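Local coordinates for protein alpha-galactosidase 1 (Saccharomyces cerevisiae, PDB 3LRK) that hydrolyses terminal, non-reducing alpha-D-galactose residues from alpha-D-galactosides such as galactose oligosaccharides, galactomannans and galactolipids, at residues A[299-304]-A[401-406]. The protein carries 1 engineered substitution. Residues are numbered along the deposited sequence; the frame is centred on the assembly and turned at random.
With NAG (2-acetamido-2-deoxy-beta-D-glucopyranose), chain F.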
loop_
_atom_site.group_PDB
_atom_site.type_symbol
_atom_site.label_atom_id
_atom_site.label_comp_id
_atom_site.label_asym_id
_atom_site.label_seq_id
_atom_site.Cartn_x
_atom_site.Cartn_y
_atom_site.Cartn_z
ATOM N N LEU A 299 40.611 12.787 10.192
ATOM C CA LEU A 299 39.999 13.220 8.953
ATOM C C LEU A 299 41.093 13.438 7.909
ATOM O O LEU A 299 42.059 14.171 8.167
ATOM C CB LEU A 299 39.222 14.520 9.195
ATOM C CG LEU A 299 38.529 15.229 8.026
ATOM C CD1 LEU A 299 37.384 14.385 7.470
ATOM C CD2 LEU A 299 38.020 16.586 8.464
ATOM N N LYS A 300 40.941 12.804 6.747
ATOM C CA LYS A 300 41.913 12.951 5.666
ATOM C C LYS A 300 41.746 14.269 4.910
ATOM O O LYS A 300 40.680 14.899 4.969
ATOM C CB LYS A 300 41.925 11.740 4.724
ATOM C CG LYS A 300 40.713 11.563 3.812
ATOM C CD LYS A 300 40.814 10.230 3.073
ATOM C CE LYS A 300 39.829 10.125 1.928
ATOM N NZ LYS A 300 38.407 10.113 2.426
ATOM N N ALA A 301 42.813 14.656 4.205
ATOM C CA ALA A 301 42.913 15.938 3.503
ATOM C C ALA A 301 41.797 16.210 2.492
ATOM O O ALA A 301 41.179 17.279 2.529
ATOM C CB ALA A 301 44.277 16.062 2.829
ATOM N N SER A 302 41.554 15.266 1.582
ATOM C CA SER A 302 40.541 15.463 0.539
ATOM C C SER A 302 39.151 15.661 1.138
ATOM O O SER A 302 38.350 16.452 0.624
ATOM C CB SER A 302 40.530 14.321 -0.481
ATOM O OG SER A 302 40.243 13.056 0.109
ATOM N N SER A 303 38.870 14.936 2.218
ATOM C CA SER A 303 37.568 15.028 2.886
ATOM C C SER A 303 37.408 16.369 3.594
ATOM O O SER A 303 36.354 17.006 3.503
ATOM C CB SER A 303 37.379 13.862 3.853
ATOM O OG SER A 303 37.390 12.632 3.150
ATOM N N TYR A 304 38.463 16.804 4.282
ATOM C CA TYR A 304 38.494 18.128 4.909
ATOM C C TYR A 304 38.184 19.262 3.925
ATOM O O TYR A 304 37.398 20.143 4.240
ATOM C CB TYR A 304 39.838 18.365 5.620
ATOM C CG TYR A 304 40.028 19.755 6.193
ATOM C CD1 TYR A 304 39.124 20.301 7.124
ATOM C CD2 TYR A 304 41.143 20.517 5.840
ATOM C CE1 TYR A 304 39.323 21.586 7.648
ATOM C CE2 TYR A 304 41.343 21.774 6.353
ATOM C CZ TYR A 304 40.448 22.310 7.256
ATOM O OH TYR A 304 40.700 23.585 7.741
ATOM N N VAL A 401 40.385 23.897 -1.478
ATOM C CA VAL A 401 41.655 23.812 -0.757
ATOM C C VAL A 401 42.399 22.569 -1.238
ATOM O O VAL A 401 41.870 21.457 -1.157
ATOM C CB VAL A 401 41.451 23.771 0.785
ATOM C CG1 VAL A 401 42.787 23.636 1.503
ATOM C CG2 VAL A 401 40.706 25.015 1.271
ATOM N N ASP A 402 43.613 22.757 -1.762
ATOM C CA ASP A 402 44.352 21.629 -2.330
ATOM C C ASP A 402 44.817 20.645 -1.253
ATOM O O ASP A 402 44.853 20.986 -0.062
ATOM C CB ASP A 402 45.482 22.075 -3.291
ATOM C CG ASP A 402 46.631 22.824 -2.599
ATOM O OD1 ASP A 402 46.923 22.588 -1.408
ATOM O OD2 ASP A 402 47.280 23.649 -3.287
ATOM N N ASN A 403 45.140 19.423 -1.669
ATOM C CA ASN A 403 45.522 18.369 -0.728
ATOM C C ASN A 403 46.702 18.750 0.165
ATOM O O ASN A 403 46.765 18.330 1.323
ATOM C CB ASN A 403 45.789 17.044 -1.454
ATOM C CG ASN A 403 44.501 16.318 -1.868
ATOM O OD1 ASN A 403 43.398 16.653 -1.409
ATOM N ND2 ASN A 403 44.651 15.317 -2.753
ATOM N N SER A 404 47.613 19.569 -0.364
ATOM C CA SER A 404 48.780 20.022 0.401
ATOM C C SER A 404 48.425 20.978 1.536
ATOM O O SER A 404 48.834 20.762 2.675
ATOM C CB SER A 404 49.832 20.654 -0.513
ATOM O OG SER A 404 50.704 19.660 -1.017
ATOM N N THR A 405 47.673 22.030 1.218
ATOM C CA THR A 405 47.238 23.005 2.216
ATOM C C THR A 405 46.365 22.328 3.280
ATOM O O THR A 405 46.562 22.539 4.476
ATOM C CB THR A 405 46.491 24.195 1.568
ATOM O OG1 THR A 405 47.219 24.659 0.424
ATOM C CG2 THR A 405 46.331 25.345 2.549
ATOM N N ALA A 406 45.416 21.510 2.827
ATOM C CA ALA A 406 44.571 20.703 3.707
ATOM C C ALA A 406 45.392 19.826 4.660
ATOM O O ALA A 406 45.136 19.804 5.866
ATOM C CB ALA A 406 43.623 19.851 2.884
HETATM C C1 NAG F . 43.454 14.559 -3.078
HETATM C C2 NAG F . 43.474 14.455 -4.611
HETATM C C3 NAG F . 42.418 13.486 -5.146
HETATM C C4 NAG F . 42.380 12.168 -4.374
HETATM C C5 NAG F . 42.419 12.406 -2.867
HETATM C C6 NAG F . 42.529 11.085 -2.110
HETATM C C7 NAG F . 44.368 16.372 -5.803
HETATM C C8 NAG F . 44.754 17.715 -5.239
HETATM N N2 NAG F . 43.327 15.760 -5.236
HETATM O O3 NAG F . 42.692 13.181 -6.497
HETATM O O4 NAG F . 41.221 11.444 -4.734
HETATM O O5 NAG F . 43.515 13.247 -2.535
HETATM O O6 NAG F . 42.489 11.319 -0.722
HETATM O O7 NAG F . 45.008 15.881 -6.738
#
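Asp402 OD1 is gripped by Thr405 N and Thr405 OG1; the bond from the backbone N makes Asp402 the N-cap of helix 403-410, whose residues Asn403 and Ala406 lie against Ala301, Ser302 and Tyr304. The contact joins the two domains of this GH27 enzyme: helix 301-307 follows strand 290-292 of the (beta/alpha)8 barrel, while helix 403-410 belongs to the C-terminal beta-sandwich domain. Thr405 N donates nearly straight to Asp402 OD1 (173°), whereas Thr405 OG1 approaches that oxygen from above the carboxylate plane.

No hydrogen bond links the two segments directly, and their protein atoms meet by close packing. Ala301 CB rests 3.7 Å from Asn403 O and 3.8 Å from Ala406 CB. Ala406 CB also meets the Tyr304 ring at its edge, in the ring plane, 3.9 Å from Tyr304 CD2. With CG anti to the backbone N (chi1 175°), Tyr304 places this ring against Ile409 and Leu410 of the same helix 403-410, and its OH bonds to Leu59 O.

A glycan bridges the domains. Asn403 ND2 is bonded covalently to NAG C1, and the sugar reaches back so that its O6 hydrogen-bonds Ser302 OG at 3.0 Å. Lys300 CE lies 3.9 Å from NAG O6, and a bend at chi4 (-66°) turns NZ to Ser303 OG (2.8 Å) and into a salt bridge with Glu276. An alanine in place of Lys300 would probably cost Glu276 this salt bridge and Ser303 OG its lysine donor, and open a gap beside the sugar's hydroxymethyl group. On the Asn403 side, the amide OD1 sits 3.8 Å from Ser302 CB.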